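Local coordinates for dTDP-4-dehydrorhamnose reductase (Sulfolobus tokodaii, PDB 2GGS), which probably reduces dTDP-4-dehydrorhamnose to dTDP-rhamnose, and binds NADPH on a Rossmann-type domain, at residues I127-Y130 with G131-K134. Residues are numbered along the deposited sequence; the frame is centred on the assembly and turned at random.
Sequences INYY and GLSK. With NDP (NADPH dihydro-nicotinamide-adenine-dinucleotide phosphate), chain C.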
ATOM      1  N   ILE A 127     -15.880  -4.434  -1.228  1.00 18.12           N
ATOM      2  CA  ILE A 127     -16.632  -5.538  -0.622  1.00 19.16           C
ATOM      3  C   ILE A 127     -16.078  -6.031   0.724  1.00 19.36           C
ATOM      4  O   ILE A 127     -16.517  -7.060   1.261  1.00 21.06           O
ATOM      5  CB  ILE A 127     -16.850  -6.703  -1.624  1.00 19.46           C
ATOM      6  CG1 ILE A 127     -15.531  -7.444  -1.913  1.00 18.19           C
ATOM      7  CG2 ILE A 127     -17.515  -6.158  -2.890  1.00 21.02           C
ATOM      8  CD1 ILE A 127     -15.693  -8.747  -2.812  1.00 21.18           C
ATOM      9  N   ASN A 128     -15.094  -5.318   1.273  1.00 17.71           N
ATOM     10  CA  ASN A 128     -14.637  -5.592   2.623  1.00 17.07           C
ATOM     11  C   ASN A 128     -14.371  -4.275   3.335  1.00 15.57           C
ATOM     12  O   ASN A 128     -14.220  -3.237   2.654  1.00 15.15           O
ATOM     13  CB  ASN A 128     -13.407  -6.526   2.638  1.00 16.22           C
ATOM     14  CG  ASN A 128     -12.262  -6.016   1.771  1.00 20.19           C
ATOM     15  OD1 ASN A 128     -11.760  -4.906   1.954  1.00 18.38           O
ATOM     16  ND2 ASN A 128     -11.842  -6.842   0.820  1.00 20.81           N
ATOM     17  N   TYR A 129     -14.322  -4.304   4.673  1.00 15.28           N
ATOM     18  CA  TYR A 129     -14.164  -3.059   5.430  1.00 15.32           C
ATOM     19  C   TYR A 129     -12.756  -2.426   5.295  1.00 15.22           C
ATOM     20  O   TYR A 129     -12.616  -1.207   5.400  1.00 15.25           O
ATOM     21  CB  TYR A 129     -14.627  -3.180   6.901  1.00 15.75           C
ATOM     22  CG  TYR A 129     -14.853  -1.781   7.410  1.00 15.09           C
ATOM     23  CD1 TYR A 129     -15.953  -1.039   6.958  1.00 14.13           C
ATOM     24  CD2 TYR A 129     -13.906  -1.149   8.230  1.00 15.96           C
ATOM     25  CE1 TYR A 129     -16.132   0.305   7.352  1.00 13.37           C
ATOM     26  CE2 TYR A 129     -14.081   0.211   8.615  1.00 15.72           C
ATOM     27  CZ  TYR A 129     -15.204   0.904   8.177  1.00 16.38           C
ATOM     28  OH  TYR A 129     -15.366   2.242   8.509  1.00 16.26           O
ATOM     29  N   TYR A 130     -11.722  -3.224   5.065  1.00 13.74           N
ATOM     30  CA  TYR A 130     -10.427  -2.646   4.781  1.00 13.53           C
ATOM     31  C   TYR A 130     -10.585  -1.722   3.562  1.00 14.31           C
ATOM     32  O   TYR A 130     -10.206  -0.543   3.608  1.00 14.20           O
ATOM     33  CB  TYR A 130      -9.385  -3.744   4.492  1.00 14.08           C
ATOM     34  CG  TYR A 130      -8.115  -3.202   3.892  1.00 14.91           C
ATOM     35  CD1 TYR A 130      -7.240  -2.410   4.628  1.00 14.00           C
ATOM     36  CD2 TYR A 130      -7.796  -3.466   2.551  1.00 15.01           C
ATOM     37  CE1 TYR A 130      -6.058  -1.916   4.064  1.00 15.28           C
ATOM     38  CE2 TYR A 130      -6.622  -2.947   1.961  1.00 15.82           C
ATOM     39  CZ  TYR A 130      -5.764  -2.182   2.717  1.00 17.39           C
ATOM     40  OH  TYR A 130      -4.595  -1.699   2.178  1.00 18.21           O
ATOM     41  N   GLY A 131     -11.164  -2.265   2.491  1.00 13.84           N
ATOM     42  CA  GLY A 131     -11.427  -1.476   1.269  1.00 13.75           C
ATOM     43  C   GLY A 131     -12.284  -0.225   1.485  1.00 14.06           C
ATOM     44  O   GLY A 131     -11.978   0.867   0.984  1.00 12.83           O
ATOM     45  N   LEU A 132     -13.356  -0.371   2.258  1.00 14.13           N
ATOM     46  CA  LEU A 132     -14.244   0.768   2.546  1.00 13.95           C
ATOM     47  C   LEU A 132     -13.537   1.825   3.387  1.00 14.08           C
ATOM     48  O   LEU A 132     -13.598   3.015   3.066  1.00 13.14           O
ATOM     49  CB  LEU A 132     -15.540   0.293   3.239  1.00 14.83           C
ATOM     50  CG  LEU A 132     -16.497   1.487   3.484  1.00 15.29           C
ATOM     51  CD1 LEU A 132     -16.775   2.337   2.227  1.00 15.53           C
ATOM     52  CD2 LEU A 132     -17.811   0.987   4.097  1.00 17.86           C
ATOM     53  N   SER A 133     -12.899   1.413   4.489  1.00 13.00           N
ATOM     54  CA  SER A 133     -12.144   2.393   5.289  1.00 13.64           C
ATOM     55  C   SER A 133     -11.108   3.134   4.439  1.00 14.11           C
ATOM     56  O   SER A 133     -10.977   4.355   4.550  1.00 13.07           O
ATOM     57  CB  SER A 133     -11.500   1.775   6.553  1.00 14.34           C
ATOM     58  OG  SER A 133     -10.573   0.765   6.220  1.00 13.32           O
ATOM     59  N   LYS A 134     -10.392   2.401   3.568  1.00 12.97           N
ATOM     60  CA  LYS A 134      -9.453   3.027   2.672  1.00 12.63           C
ATOM     61  C   LYS A 134     -10.143   3.958   1.687  1.00 12.37           C
ATOM     62  O   LYS A 134      -9.661   5.079   1.457  1.00 12.12           O
ATOM     63  CB  LYS A 134      -8.589   1.966   1.973  1.00 12.11           C
ATOM     64  CG  LYS A 134      -7.591   1.259   2.953  1.00 10.25           C
ATOM     65  CD  LYS A 134      -6.419   2.127   3.416  1.00 10.57           C
ATOM     66  CE  LYS A 134      -5.495   2.586   2.264  1.00 13.27           C
ATOM     67  NZ  LYS A 134      -4.380   3.453   2.732  1.00 15.47           N
TER
HETATM   68  PA  NDP C 900       2.370  -2.139   6.584  1.00 16.18           P
HETATM   69  O1A NDP C 900       1.346  -2.953   7.260  1.00 18.45           O
HETATM   70  O2A NDP C 900       3.663  -2.837   6.390  1.00 14.52           O
HETATM   71  O5B NDP C 900       2.651  -0.788   7.352  1.00 16.20           O
HETATM   72  C5B NDP C 900       1.606  -0.106   8.022  1.00 14.63           C
HETATM   73  C4B NDP C 900       2.239   1.140   8.586  1.00 16.80           C
HETATM   74  O4B NDP C 900       1.190   1.934   9.145  1.00 15.43           O
HETATM   75  C3B NDP C 900       3.288   0.858   9.650  1.00 15.07           C
HETATM   76  O3B NDP C 900       4.363   1.737   9.459  1.00 17.01           O
HETATM   77  C2B NDP C 900       2.526   1.219  10.932  1.00 16.25           C
HETATM   78  O2B NDP C 900       3.445   1.657  11.885  1.00 15.10           O
HETATM   79  C1B NDP C 900       1.665   2.362  10.412  1.00 16.41           C
HETATM   80  N9A NDP C 900       0.524   2.612  11.298  1.00 15.99           N
HETATM   81  C8A NDP C 900      -0.563   1.814  11.487  1.00 15.65           C
HETATM   82  N7A NDP C 900      -1.372   2.405  12.413  1.00 16.59           N
HETATM   83  C5A NDP C 900      -0.788   3.554  12.793  1.00 15.10           C
HETATM   84  C6A NDP C 900      -1.155   4.543  13.714  1.00 17.77           C
HETATM   85  N6A NDP C 900      -2.256   4.376  14.499  1.00 16.86           N
HETATM   86  N1A NDP C 900      -0.289   5.591  13.875  1.00 15.73           N
HETATM   87  C2A NDP C 900       0.900   5.728  13.169  1.00 17.19           C
HETATM   88  N3A NDP C 900       1.258   4.744  12.280  1.00 14.13           N
HETATM   89  C4A NDP C 900       0.426   3.689  12.115  1.00 15.89           C
HETATM   90  O3  NDP C 900       1.624  -1.659   5.227  1.00 14.66           O
HETATM   91  PN  NDP C 900       2.280  -1.524   3.749  1.00 14.39           P
HETATM   92  O1N NDP C 900       3.578  -0.888   3.736  1.00 13.68           O
HETATM   93  O2N NDP C 900       2.080  -2.880   3.188  1.00 13.49           O
HETATM   94  O5D NDP C 900       1.171  -0.593   3.068  1.00 14.43           O
HETATM   95  C5D NDP C 900       1.467   0.764   2.753  1.00 14.92           C
HETATM   96  C4D NDP C 900       0.250   1.482   2.182  1.00 15.81           C
HETATM   97  O4D NDP C 900      -0.144   0.813   1.006  1.00 16.04           O
HETATM   98  C3D NDP C 900      -0.969   1.495   3.099  1.00 16.27           C
HETATM   99  O3D NDP C 900      -1.607   2.709   2.809  1.00 16.77           O
HETATM  100  C2D NDP C 900      -1.808   0.340   2.608  1.00 15.08           C
HETATM  101  O2D NDP C 900      -3.170   0.535   2.946  1.00 16.63           O
HETATM  102  C1D NDP C 900      -1.525   0.452   1.089  1.00 16.94           C
HETATM  103  N1N NDP C 900      -1.767  -0.831   0.420  1.00 21.41           N
HETATM  104  C2N NDP C 900      -1.203  -1.953   0.966  1.00 30.72           C
HETATM  105  C3N NDP C 900      -1.216  -3.171   0.301  1.00 33.95           C
HETATM  106  C7N NDP C 900      -0.579  -4.357   0.949  1.00 33.79           C
HETATM  107  O7N NDP C 900      -0.796  -5.632   0.392  1.00 38.93           O
HETATM  108  N7N NDP C 900       0.165  -4.195   2.042  1.00 39.81           N
HETATM  109  C4N NDP C 900      -1.877  -3.300  -1.059  1.00 33.29           C
HETATM  110  C5N NDP C 900      -2.503  -2.023  -1.566  1.00 25.34           C
HETATM  111  C6N NDP C 900      -2.403  -0.852  -0.806  1.00 27.87           C
HETATM  112  P2B NDP C 900       3.928   0.697  13.150  1.00 16.67           P
HETATM  113  O1X NDP C 900       5.168   1.371  13.580  1.00 15.90           O
HETATM  114  O2X NDP C 900       4.129  -0.695  12.653  1.00 16.79           O
HETATM  115  O3X NDP C 900       2.834   0.680  14.248  1.00 20.95           O
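K134 lays its CG over one face of the Y130 ring, 4.0 Å from the centroid and 24° off the ring normal, a CH-pi contact displaced toward the rim. The pair spells the YxxxK motif of short-chain dehydrogenases/reductases, near the N-terminal end of helix 129-141, which runs between strands 101-107 and 147-151 of the Rossmann sheet. Four residues apart, the two side chains extend the same way to the nicotinamide ribose of NADPH. Y130 OH hydrogen-bonds O2D at 2.8 Å, the ribose oxygen lying at the ring edge near its plane, while K134 NZ donates to O3D at 2.9 Å and more weakly to O2D. NZ also bonds I105 O of strand 101-107, so a backbone carbonyl helps place the amine. The tyrosine of this motif supplies the proton in relatives, and the placement of Y130 at the nicotinamide ribose is consistent with such a role. A phenylalanine in place of Y130 would probably retain the ring under CG but leave O2D without its phenolic partner. N128 is the N-cap: its CG sits between the backbone N and the carbonyl carbon (chi1 54°), which turns OD1 back to accept from G131 N at 2.8 Å (N-H...O 160°), and ND2 bonds K243 O. On another side of the turn, L132 CD2 approaches Y129 CE1 obliquely at 3.7 Å, and the Y129 ring also packs on helix 77-97. S133 OG, likewise between backbone N and carbonyl carbon, is hydrogen-bonded to N84 ND2 and sits 2.9 Å from Y130 O and 3.0 Å from Y129 O.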